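Local structure of beta-lactamase (5E2G) at residues 232-236 / 237-241; 170-174 / 175-179; 184-187 / 188-192. The protein probably hydrolyses beta-lactam antibiotics to substituted beta-amino acids as a member of the class C beta-lactamase family, and may act as a D-alanine carboxypeptidase. One frame throughout, in Å; residues are numbered along the deposited sequence. Where two conformers were deposited one is given.

Along the chain, interaction 2 (170-179) comes first, interaction 3 (184-192) follows closely, and interaction 1 (232-241) comes last. They lie within helix 168-180, in the loop leaving it, and at the end of helix 226-235. The centres of interactions 2 and 3 are about 12 Å apart, and E173 OE2 accepts from I187 N at 2.7 Å and N188 N at 3.0 Å, tying loop to helix. Interaction 1 touches neither, its centre about 16 Å from interaction 2's and 23 Å from interaction 3's. F232 in interaction 1 and L171, M172 and L176 in interaction 2 pack against helix 64-77, near whose start the SxxK motif probably lies; A235 and I240 also touch I180 of helix 168-180.

Interaction 1: residues 232-236 / 237-241; sequences FVQAN and MGMIH
Q234 and A235 meet M239 and G238 in a Schellman motif that ends the helix: M239 N bonds to Q234 O at 3.1 Å and G238 N to A235 O at 2.9 Å, with G238 at positive phi as the C-prime residue. M237 N also donates to Q234 O, which is thus gripped by two amides reaching it from opposite faces of its carbonyl plane.

After this reversal I240 folds back on the last helical turn. Its CG1 stands between the backbone N and the carbonyl carbon (chi1 57°), which carries CD1 to A235 CB, 3.9 Å away. The other branch, CG2, meets Q234 CB at 3.8 Å and also touches NE2, the two side chains crossing at about a right angle. The selenomethionine M237 lies alongside V233, pointing the same way; a bend at chi3 (-73°) brings its CE to V233 CG1 at 4.0 Å. N236 turns to the preceding turn of helix: its ND2 bonds to F232 O at 3.0 Å and sits over the centre of the F232 ring, 3.3 Å above the plane. F232 O therefore holds both the backbone and the side-chain nitrogen of N236, while N236 OD1 is bound by H254 NE2, so both ends of this buried amide are fixed.

V233, N236 and M237 pack on F326 of strand 321-327 in the large antiparallel sheet. F232 rests on helix 64-77, A235 and I240 touch I180 of helix 168-180, and Q247 of helix 244-252 donates to A235 O.

Interaction 2: residues 170-174 / 175-179; sequences TLMEQ and RLFPA
M172 and F177 are joined across a wider, pi-type turn, in which F177 N bonds to M172 O, five residues back, at 2.9 Å. L176 N does the same to L171 O at 3.0 Å, both donors lying nearly along the C=O axis. R175 N adds only a weak bond to L171 O. Directly after F177, P178 has no N-H to offer and its CD abuts E173 O at 3.2 Å; the helix kinks here, and its two short segments are inclined by 17°.

The widened turn puts M172 O over one face of the F177 ring, 2.9 Å above the plane and offset toward the rim. M172 CB also lies over a ring face in a CH-pi contact, 4.2 Å from the centroid. Beyond CB the selenomethionine chain bends at both chi2 (-70°) and chi3, curling back so that CE touches CZ of the ring, while SE approaches obliquely in a Met-aromatic contact. SE also meets L176 CD2 at 4.1 Å, the two side chains lying side by side. L171 and R175 do likewise, CD2 against CD, and helices 64-77 and 150-164 cover L171. E173 CG lies near F177 CE2, and its OE2 accepts from I187 N and N188 N.

M172, L176 and F177 meet through apolar, CH-pi and Met-aromatic contacts, while R175 NH2 finds a salt bridge with D74 outside the segments. A thiocyanate ion, probably from the crystallisation liquor, lies about 4 Å from the R175 side chain and, with R245 nearby, may mark a locally positive patch that D74 would partly offset.

Interaction 3: residues 184-187 / 188-192; sequences HTYI and NVPAA
Y186 turns its ring toward P190 through chi1 -48°, with CG anti to the carbonyl carbon, and chi2 -75° presents a ring face to the proline. The result is an aromatic-proline CH-pi contact, formed four residues apart in the loop that leads from helix 168-180 to strand 200-201 of this class C beta-lactamase fold. P190 CD stands over the centre of the ring, 3.6 Å from the centroid and 14° off the normal. The proline crosses the tyrosine at about a right angle, and its CG follows CD to the CE1 side of the ring, 3.7 Å from that atom.

The residues between them close the bend. V189 lays CG2 against Y186 CB at 4.0 Å, and N188 O comes within 3.5 Å of the same CB, so the base of the tyrosine is wrapped by backbone and side chain alike. No hydrogen bond spans the two halves of the loop; they meet through van der Waals and CH-pi contacts, with polar anchoring from outside: E173 OE2 accepts from I187 N and N188 N. The end of the I187 side chain leads away from the turn, onto M172, V222 and W216, while I187 O accepts from R223 NH2 and the backbone of Y186 is hydrogen-bonded to R223. Upstream, D228 OD2 receives H184 N and T185 OG1, pinning the beginning of the segment.

The tyrosine hydroxyl is reached by R193 NE in a weak hydrogen bond just past the segment, at the far end of the ring from V189. The nearest approach of proline to tyrosine is P190 CD to Y186 CD1, 3.5 Å.

Interaction 1: residues 232-236 / 237-241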
ATOM      1  N   PHE A 232      -1.453   3.737 -10.972  1.00 17.12           N
ATOM      2  CA  PHE A 232      -2.001   2.576 -10.276  1.00 14.12           C
ATOM      3  C   PHE A 232      -3.408   2.857  -9.750  1.00 16.44           C
ATOM      4  O   PHE A 232      -4.318   2.036  -9.910  1.00 14.69           O
ATOM      5  CB  PHE A 232      -1.047   2.188  -9.150  1.00 13.77           C
ATOM      6  CG  PHE A 232      -1.409   0.917  -8.422  1.00 13.29           C
ATOM      7  CD1 PHE A 232      -1.741  -0.237  -9.112  1.00 14.71           C
ATOM      8  CD2 PHE A 232      -1.354   0.867  -7.042  1.00 16.39           C
ATOM      9  CE1 PHE A 232      -2.052  -1.412  -8.436  1.00 15.72           C
ATOM     10  CE2 PHE A 232      -1.665  -0.310  -6.353  1.00 14.05           C
ATOM     11  CZ  PHE A 232      -2.010  -1.448  -7.056  1.00 16.34           C
ATOM     12  N   VAL A 233      -3.611   4.031  -9.143  1.00 18.71           N
ATOM     13  CA  VAL A 233      -4.942   4.435  -8.688  1.00 17.85           C
ATOM     14  C   VAL A 233      -5.926   4.457  -9.852  1.00 16.15           C
ATOM     15  O   VAL A 233      -7.064   3.992  -9.729  1.00 17.42           O
ATOM     16  CB  VAL A 233      -4.865   5.802  -7.980  1.00 16.64           C
ATOM     17  CG1 VAL A 233      -6.257   6.391  -7.754  1.00 14.98           C
ATOM     18  CG2 VAL A 233      -4.112   5.667  -6.661  1.00 17.56           C
ATOM     19  N   GLN A 234      -5.499   4.974 -11.004  1.00 16.12           N
ATOM     20  CA  GLN A 234      -6.363   4.943 -12.180  1.00 19.53           C
ATOM     21  C   GLN A 234      -6.701   3.515 -12.567  1.00 18.69           C
ATOM     22  O   GLN A 234      -7.856   3.208 -12.877  1.00 19.55           O
ATOM     23  CB  GLN A 234      -5.704   5.653 -13.361  1.00 24.05           C
ATOM     24  CG  GLN A 234      -5.461   7.133 -13.178  1.00 25.37           C
ATOM     25  CD  GLN A 234      -4.838   7.756 -14.415  1.00 29.39           C
ATOM     26  OE1 GLN A 234      -3.616   7.878 -14.511  1.00 28.58           O
ATOM     27  NE2 GLN A 234      -5.675   8.139 -15.374  1.00 32.02           N
ATOM     28  N   ALA A 235      -5.702   2.630 -12.552  1.00 15.02           N
ATOM     29  CA  ALA A 235      -5.943   1.225 -12.868  1.00 16.88           C
ATOM     30  C   ALA A 235      -6.938   0.600 -11.891  1.00 17.76           C
ATOM     31  O   ALA A 235      -7.794  -0.201 -12.288  1.00 18.37           O
ATOM     32  CB  ALA A 235      -4.624   0.457 -12.872  1.00 14.69           C
ATOM     33  N   ASN A 236      -6.862   0.975 -10.611  1.00 18.06           N
ATOM     34  CA  ASN A 236      -7.818   0.490  -9.619  1.00 15.11           C
ATOM     35  C   ASN A 236      -9.223   1.038  -9.824  1.00 19.97           C
ATOM     36  O   ASN A 236     -10.140   0.615  -9.110  1.00 18.16           O
ATOM     37  CB  ASN A 236      -7.325   0.818  -8.211  1.00 15.33           C
ATOM     38  CG  ASN A 236      -6.380  -0.245  -7.670  1.00 17.81           C
ATOM     39  OD1 ASN A 236      -6.806  -1.185  -7.011  1.00 18.61           O
ATOM     40  ND2 ASN A 236      -5.091  -0.103  -7.964  1.00 20.40           N
HETATM   41  N   MSE A 237      -9.417   1.947 -10.775  1.00 19.75           N
HETATM   42  CA  MSE A 237     -10.759   2.365 -11.154  1.00 19.12           C
HETATM   43  C   MSE A 237     -11.048   2.028 -12.619  1.00 21.36           C
HETATM   44  O   MSE A 237     -12.024   2.510 -13.192  1.00 22.47           O
HETATM   45  CB  MSE A 237     -10.936   3.856 -10.886  1.00 17.75           C
HETATM   46  CG  MSE A 237     -10.692   4.229  -9.436  1.00 16.79           C
HETATM   47 SE   MSE A 237     -11.128   6.080  -9.021  0.80 25.38          SE
HETATM   48  CE  MSE A 237      -9.633   6.960  -9.915  1.00 28.35           C
ATOM     49  N   GLY A 238     -10.185   1.201 -13.213  1.00 22.33           N
ATOM     50  CA  GLY A 238     -10.427   0.636 -14.529  1.00 22.10           C
ATOM     51  C   GLY A 238     -10.242   1.582 -15.694  1.00 24.99           C
ATOM     52  O   GLY A 238     -10.852   1.379 -16.748  1.00 28.12           O
HETATM   53  N   MSE A 239      -9.388   2.589 -15.554  1.00 25.26           N
HETATM   54  CA  MSE A 239      -9.345   3.677 -16.519  1.00 22.63           C
HETATM   55  C   MSE A 239      -8.269   3.606 -17.579  1.00 26.43           C
HETATM   56  O   MSE A 239      -8.294   4.410 -18.505  1.00 28.68           O
HETATM   57  CB  MSE A 239      -9.171   5.004 -15.790  1.00 22.56           C
HETATM   58  CG  MSE A 239     -10.327   5.384 -14.926  1.00 25.32           C
HETATM   59 SE   MSE A 239      -9.854   6.818 -13.706  0.63 35.97          SE
HETATM   60  CE  MSE A 239     -11.630   7.167 -13.063  1.00 37.28           C
ATOM     61  N   ILE A 240      -7.303   2.694 -17.473  1.00 26.90           N
ATOM     62  CA  ILE A 240      -6.154   2.836 -18.362  1.00 30.30           C
ATOM     63  C   ILE A 240      -5.858   1.605 -19.214  1.00 36.01           C
ATOM     64  O   ILE A 240      -4.700   1.364 -19.572  1.00 44.79           O
ATOM     65  CB  ILE A 240      -4.902   3.240 -17.565  1.00 27.53           C
ATOM     66  CG1 ILE A 240      -4.613   2.225 -16.470  1.00 23.57           C
ATOM     67  CG2 ILE A 240      -5.037   4.651 -16.995  1.00 26.13           C
ATOM     68  CD1 ILE A 240      -3.202   2.316 -15.995  1.00 29.01           C
ATOM     69  N   HIS A 241      -6.887   0.847 -19.586  1.00 31.84           N
ATOM     70  CA  HIS A 241      -6.731  -0.231 -20.570  1.00 29.90           C
ATOM     71  C   HIS A 241      -5.701  -1.265 -20.125  1.00 27.50           C
ATOM     72  O   HIS A 241      -4.821  -1.656 -20.889  1.00 27.06           O
ATOM     73  CB  HIS A 241      -6.343   0.308 -21.955  1.00 34.55           C
ATOM     74  CG  HIS A 241      -7.182   1.444 -22.435  1.00 40.67           C
ATOM     75  ND1 HIS A 241      -6.725   2.360 -23.358  1.00 43.35           N
ATOM     76  CD2 HIS A 241      -8.450   1.810 -22.137  1.00 43.18           C
ATOM     77  CE1 HIS A 241      -7.674   3.245 -23.605  1.00 43.83           C
ATOM     78  NE2 HIS A 241      -8.730   2.935 -22.874  1.00 43.29           N
TER

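Interaction 2: residues 170-174 / 175-179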
ATOM      1  N   THR A 170      11.738  -9.714  -9.405  1.00 18.21           N
ATOM      2  CA  THR A 170      11.566  -9.856 -10.849  1.00 17.11           C
ATOM      3  C   THR A 170      10.094  -9.806 -11.243  1.00 16.32           C
ATOM      4  O   THR A 170       9.731  -9.187 -12.245  1.00 21.51           O
ATOM      5  CB  THR A 170      12.205 -11.169 -11.305  1.00 17.62           C
ATOM      6  OG1 THR A 170      13.599 -11.150 -10.981  1.00 18.50           O
ATOM      7  CG2 THR A 170      12.026 -11.377 -12.799  1.00 17.83           C
ATOM      8  N   LEU A 171       9.231 -10.462 -10.472  1.00 17.04           N
ATOM      9  CA  LEU A 171       7.799 -10.429 -10.756  1.00 17.75           C
ATOM     10  C   LEU A 171       7.243  -9.015 -10.672  1.00 16.41           C
ATOM     11  O   LEU A 171       6.326  -8.662 -11.412  1.00 16.52           O
ATOM     12  CB  LEU A 171       7.053 -11.335  -9.785  1.00 17.20           C
ATOM     13  CG  LEU A 171       7.124 -12.846 -10.005  1.00 16.83           C
ATOM     14  CD1 LEU A 171       6.637 -13.588  -8.776  1.00 14.43           C
ATOM     15  CD2 LEU A 171       6.312 -13.224 -11.231  1.00 14.95           C
HETATM   16  N   MSE A 172       7.778  -8.196  -9.782  1.00 20.64           N
HETATM   17  CA  MSE A 172       7.281  -6.844  -9.627  1.00 21.02           C
HETATM   18  C   MSE A 172       7.765  -5.938 -10.765  1.00 18.55           C
HETATM   19  O   MSE A 172       6.983  -5.195 -11.353  1.00 19.25           O
HETATM   20  CB  MSE A 172       7.712  -6.292  -8.275  1.00 14.73           C
HETATM   21  CG  MSE A 172       7.176  -7.088  -7.104  1.00 18.23           C
HETATM   22 SE   MSE A 172       5.246  -6.911  -6.813  0.89 25.10          SE
HETATM   23  CE  MSE A 172       5.280  -5.330  -5.679  1.00 20.01           C
ATOM     24  N   GLU A 173       9.055  -6.015 -11.086  1.00 15.91           N
ATOM     25  CA  GLU A 173       9.646  -5.088 -12.044  1.00 16.55           C
ATOM     26  C   GLU A 173       9.499  -5.529 -13.499  1.00 19.93           C
ATOM     27  O   GLU A 173       9.440  -4.674 -14.390  1.00 20.14           O
ATOM     28  CB  GLU A 173      11.123  -4.873 -11.686  1.00 17.29           C
ATOM     29  CG  GLU A 173      11.296  -4.385 -10.234  1.00 18.62           C
ATOM     30  CD  GLU A 173      12.720  -3.982  -9.863  1.00 22.10           C
ATOM     31  OE1 GLU A 173      13.686  -4.464 -10.496  1.00 22.69           O
ATOM     32  OE2 GLU A 173      12.871  -3.171  -8.929  1.00 21.90           O
ATOM     33  N   GLN A 174       9.419  -6.828 -13.773  0.57 18.87           N
ATOM     34  CA  GLN A 174       9.301  -7.302 -15.145  0.57 18.90           C
ATOM     35  C   GLN A 174       7.889  -7.734 -15.511  0.57 20.35           C
ATOM     36  O   GLN A 174       7.641  -8.062 -16.676  0.57 21.89           O
ATOM     37  CB  GLN A 174      10.269  -8.468 -15.398  0.57 18.99           C
ATOM     38  CG  GLN A 174      11.705  -8.200 -14.984  0.57 21.11           C
ATOM     39  CD  GLN A 174      12.301  -6.983 -15.671  0.57 22.86           C
ATOM     40  OE1 GLN A 174      11.979  -6.679 -16.822  0.57 22.95           O
ATOM     41  NE2 GLN A 174      13.172  -6.276 -14.962  0.57 23.42           N
ATOM     42  N   ARG A 175       6.967  -7.753 -14.549  1.00 19.76           N
ATOM     43  CA  ARG A 175       5.610  -8.218 -14.793  1.00 16.36           C
ATOM     44  C   ARG A 175       4.612  -7.156 -14.371  1.00 14.96           C
ATOM     45  O   ARG A 175       3.979  -6.533 -15.222  1.00 17.37           O
ATOM     46  CB  ARG A 175       5.355  -9.519 -14.036  1.00 21.15           C
ATOM     47  CG  ARG A 175       4.281 -10.420 -14.606  1.00 29.90           C
ATOM     48  CD  ARG A 175       3.938 -11.629 -13.680  1.00 33.61           C
ATOM     49  NE  ARG A 175       2.596 -12.179 -13.894  1.00 31.09           N
ATOM     50  CZ  ARG A 175       2.223 -12.891 -14.954  1.00 30.67           C
ATOM     51  NH1 ARG A 175       3.086 -13.143 -15.931  1.00 27.63           N
ATOM     52  NH2 ARG A 175       0.975 -13.337 -15.044  1.00 30.39           N
ATOM     53  N   LEU A 176       4.468  -6.926 -13.064  1.00 15.90           N
ATOM     54  CA  LEU A 176       3.381  -6.078 -12.580  1.00 14.10           C
ATOM     55  C   LEU A 176       3.553  -4.627 -13.021  1.00 17.53           C
ATOM     56  O   LEU A 176       2.659  -4.055 -13.653  1.00 17.04           O
ATOM     57  CB  LEU A 176       3.274  -6.164 -11.056  1.00 19.16           C
ATOM     58  CG  LEU A 176       2.136  -5.323 -10.465  1.00 19.64           C
ATOM     59  CD1 LEU A 176       0.796  -5.834 -10.954  1.00 21.31           C
ATOM     60  CD2 LEU A 176       2.156  -5.273  -8.947  1.00 19.07           C
ATOM     61  N   PHE A 177       4.693  -4.011 -12.677  1.00 14.81           N
ATOM     62  CA  PHE A 177       4.897  -2.587 -12.945  1.00 15.22           C
ATOM     63  C   PHE A 177       4.760  -2.240 -14.421  1.00 15.83           C
ATOM     64  O   PHE A 177       4.001  -1.313 -14.741  1.00 16.32           O
ATOM     65  CB  PHE A 177       6.263  -2.138 -12.411  1.00 15.59           C
ATOM     66  CG  PHE A 177       6.447  -2.317 -10.923  1.00 18.93           C
ATOM     67  CD1 PHE A 177       5.361  -2.481 -10.070  1.00 14.52           C
ATOM     68  CD2 PHE A 177       7.723  -2.308 -10.378  1.00 19.30           C
ATOM     69  CE1 PHE A 177       5.543  -2.633  -8.714  1.00 14.26           C
ATOM     70  CE2 PHE A 177       7.912  -2.461  -9.023  1.00 16.97           C
ATOM     71  CZ  PHE A 177       6.824  -2.622  -8.190  1.00 17.58           C
ATOM     72  N   PRO A 178       5.435  -2.919 -15.360  1.00 18.52           N
ATOM     73  CA  PRO A 178       5.226  -2.575 -16.776  1.00 18.20           C
ATOM     74  C   PRO A 178       3.818  -2.844 -17.266  1.00 16.80           C
ATOM     75  O   PRO A 178       3.381  -2.201 -18.225  1.00 19.07           O
ATOM     76  CB  PRO A 178       6.250  -3.451 -17.514  1.00 20.58           C
ATOM     77  CG  PRO A 178       6.576  -4.537 -16.575  1.00 20.95           C
ATOM     78  CD  PRO A 178       6.477  -3.949 -15.210  1.00 19.07           C
ATOM     79  N   ALA A 179       3.086  -3.768 -16.649  1.00 16.08           N
ATOM     80  CA  ALA A 179       1.728  -4.020 -17.105  1.00 15.96           C
ATOM     81  C   ALA A 179       0.762  -2.922 -16.698  1.00 17.50           C
ATOM     82  O   ALA A 179      -0.306  -2.799 -17.305  1.00 20.53           O
ATOM     83  CB  ALA A 179       1.239  -5.342 -16.567  1.00 17.40           C
TER

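Interaction 3: residues 184-187 / 188-192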
ATOM      1  N   HIS A 184       8.700   4.190 -13.454  1.00 22.68           N
ATOM      2  CA  HIS A 184       9.616   4.764 -12.472  1.00 18.84           C
ATOM      3  C   HIS A 184       9.290   4.232 -11.086  1.00 19.31           C
ATOM      4  O   HIS A 184       9.199   4.962 -10.096  1.00 18.26           O
ATOM      5  CB  HIS A 184       9.588   6.280 -12.554  1.00 24.08           C
ATOM      6  CG  HIS A 184      10.320   6.808 -13.747  1.00 32.75           C
ATOM      7  ND1 HIS A 184      11.696   6.870 -13.801  1.00 37.41           N
ATOM      8  CD2 HIS A 184       9.874   7.248 -14.947  1.00 36.13           C
ATOM      9  CE1 HIS A 184      12.066   7.345 -14.978  1.00 37.56           C
ATOM     10  NE2 HIS A 184      10.980   7.582 -15.691  1.00 38.81           N
ATOM     11  N   THR A 185       9.135   2.914 -11.022  1.00 19.74           N
ATOM     12  CA  THR A 185       8.738   2.198  -9.822  1.00 18.96           C
ATOM     13  C   THR A 185       9.693   1.030  -9.641  1.00 18.20           C
ATOM     14  O   THR A 185       9.926   0.272 -10.586  1.00 18.00           O
ATOM     15  CB  THR A 185       7.289   1.705  -9.930  1.00 16.64           C
ATOM     16  OG1 THR A 185       6.420   2.818 -10.151  1.00 18.34           O
ATOM     17  CG2 THR A 185       6.868   0.993  -8.663  1.00 15.40           C
ATOM     18  N   TYR A 186      10.254   0.891  -8.440  1.00 18.53           N
ATOM     19  CA  TYR A 186      11.320  -0.077  -8.210  1.00 19.54           C
ATOM     20  C   TYR A 186      11.158  -0.775  -6.872  1.00 17.29           C
ATOM     21  O   TYR A 186      10.740  -0.165  -5.887  1.00 18.49           O
ATOM     22  CB  TYR A 186      12.700   0.596  -8.251  1.00 22.21           C
ATOM     23  CG  TYR A 186      12.878   1.483  -9.454  1.00 23.89           C
ATOM     24  CD1 TYR A 186      13.093   0.936 -10.716  1.00 27.47           C
ATOM     25  CD2 TYR A 186      12.809   2.863  -9.336  1.00 22.95           C
ATOM     26  CE1 TYR A 186      13.247   1.741 -11.827  1.00 27.89           C
ATOM     27  CE2 TYR A 186      12.967   3.677 -10.439  1.00 24.45           C
ATOM     28  CZ  TYR A 186      13.181   3.111 -11.683  1.00 25.59           C
ATOM     29  OH  TYR A 186      13.329   3.920 -12.784  1.00 26.95           O
ATOM     30  N   ILE A 187      11.501  -2.060  -6.848  1.00 16.93           N
ATOM     31  CA  ILE A 187      11.890  -2.696  -5.596  1.00 17.01           C
ATOM     32  C   ILE A 187      13.358  -2.416  -5.314  1.00 22.52           C
ATOM     33  O   ILE A 187      13.737  -2.021  -4.205  1.00 22.97           O
ATOM     34  CB  ILE A 187      11.604  -4.209  -5.651  1.00 19.82           C
ATOM     35  CG1 ILE A 187      10.106  -4.474  -5.815  1.00 23.43           C
ATOM     36  CG2 ILE A 187      12.141  -4.905  -4.416  1.00 19.05           C
ATOM     37  CD1 ILE A 187       9.264  -3.928  -4.688  1.00 25.44           C
ATOM     38  N   ASN A 188      14.200  -2.606  -6.327  1.00 23.91           N
ATOM     39  CA  ASN A 188      15.622  -2.280  -6.286  1.00 22.72           C
ATOM     40  C   ASN A 188      15.849  -1.089  -7.209  1.00 21.88           C
ATOM     41  O   ASN A 188      15.664  -1.199  -8.424  1.00 20.33           O
ATOM     42  CB  ASN A 188      16.459  -3.481  -6.714  1.00 20.26           C
ATOM     43  CG  ASN A 188      16.218  -4.687  -5.843  1.00 25.79           C
ATOM     44  OD1 ASN A 188      15.760  -5.731  -6.313  1.00 28.31           O
ATOM     45  ND2 ASN A 188      16.509  -4.550  -4.554  1.00 24.58           N
ATOM     46  N   VAL A 189      16.230   0.042  -6.636  1.00 20.70           N
ATOM     47  CA  VAL A 189      16.425   1.251  -7.443  1.00 21.21           C
ATOM     48  C   VAL A 189      17.723   1.121  -8.235  1.00 23.44           C
ATOM     49  O   VAL A 189      18.780   0.842  -7.641  1.00 22.80           O
ATOM     50  CB  VAL A 189      16.444   2.491  -6.552  1.00 21.00           C
ATOM     51  CG1 VAL A 189      16.695   3.740  -7.389  1.00 26.10           C
ATOM     52  CG2 VAL A 189      15.128   2.619  -5.788  1.00 21.83           C
ATOM     53  N   PRO A 190      17.699   1.321  -9.553  1.00 27.07           N
ATOM     54  CA  PRO A 190      18.901   1.119 -10.367  1.00 23.51           C
ATOM     55  C   PRO A 190      19.890   2.262 -10.216  1.00 24.58           C
ATOM     56  O   PRO A 190      19.554   3.356  -9.768  1.00 24.56           O
ATOM     57  CB  PRO A 190      18.357   1.065 -11.798  1.00 23.45           C
ATOM     58  CG  PRO A 190      16.876   0.987 -11.677  1.00 27.90           C
ATOM     59  CD  PRO A 190      16.531   1.635 -10.385  1.00 27.48           C
ATOM     60  N   ALA A 191      21.132   1.988 -10.627  1.00 30.05           N
ATOM     61  CA  ALA A 191      22.202   2.970 -10.474  1.00 29.33           C
ATOM     62  C   ALA A 191      21.875   4.259 -11.208  1.00 30.87           C
ATOM     63  O   ALA A 191      22.007   5.351 -10.647  1.00 33.68           O
ATOM     64  CB  ALA A 191      23.524   2.395 -10.971  1.00 29.97           C
ATOM     65  N   ALA A 192      21.421   4.156 -12.459  1.00 30.98           N
ATOM     66  CA  ALA A 192      21.051   5.355 -13.204  1.00 33.97           C
ATOM     67  C   ALA A 192      19.924   6.144 -12.543  1.00 30.50           C
ATOM     68  O   ALA A 192      19.688   7.296 -12.931  1.00 31.83           O
ATOM     69  CB  ALA A 192      20.658   4.980 -14.634  1.00 35.91           C
TER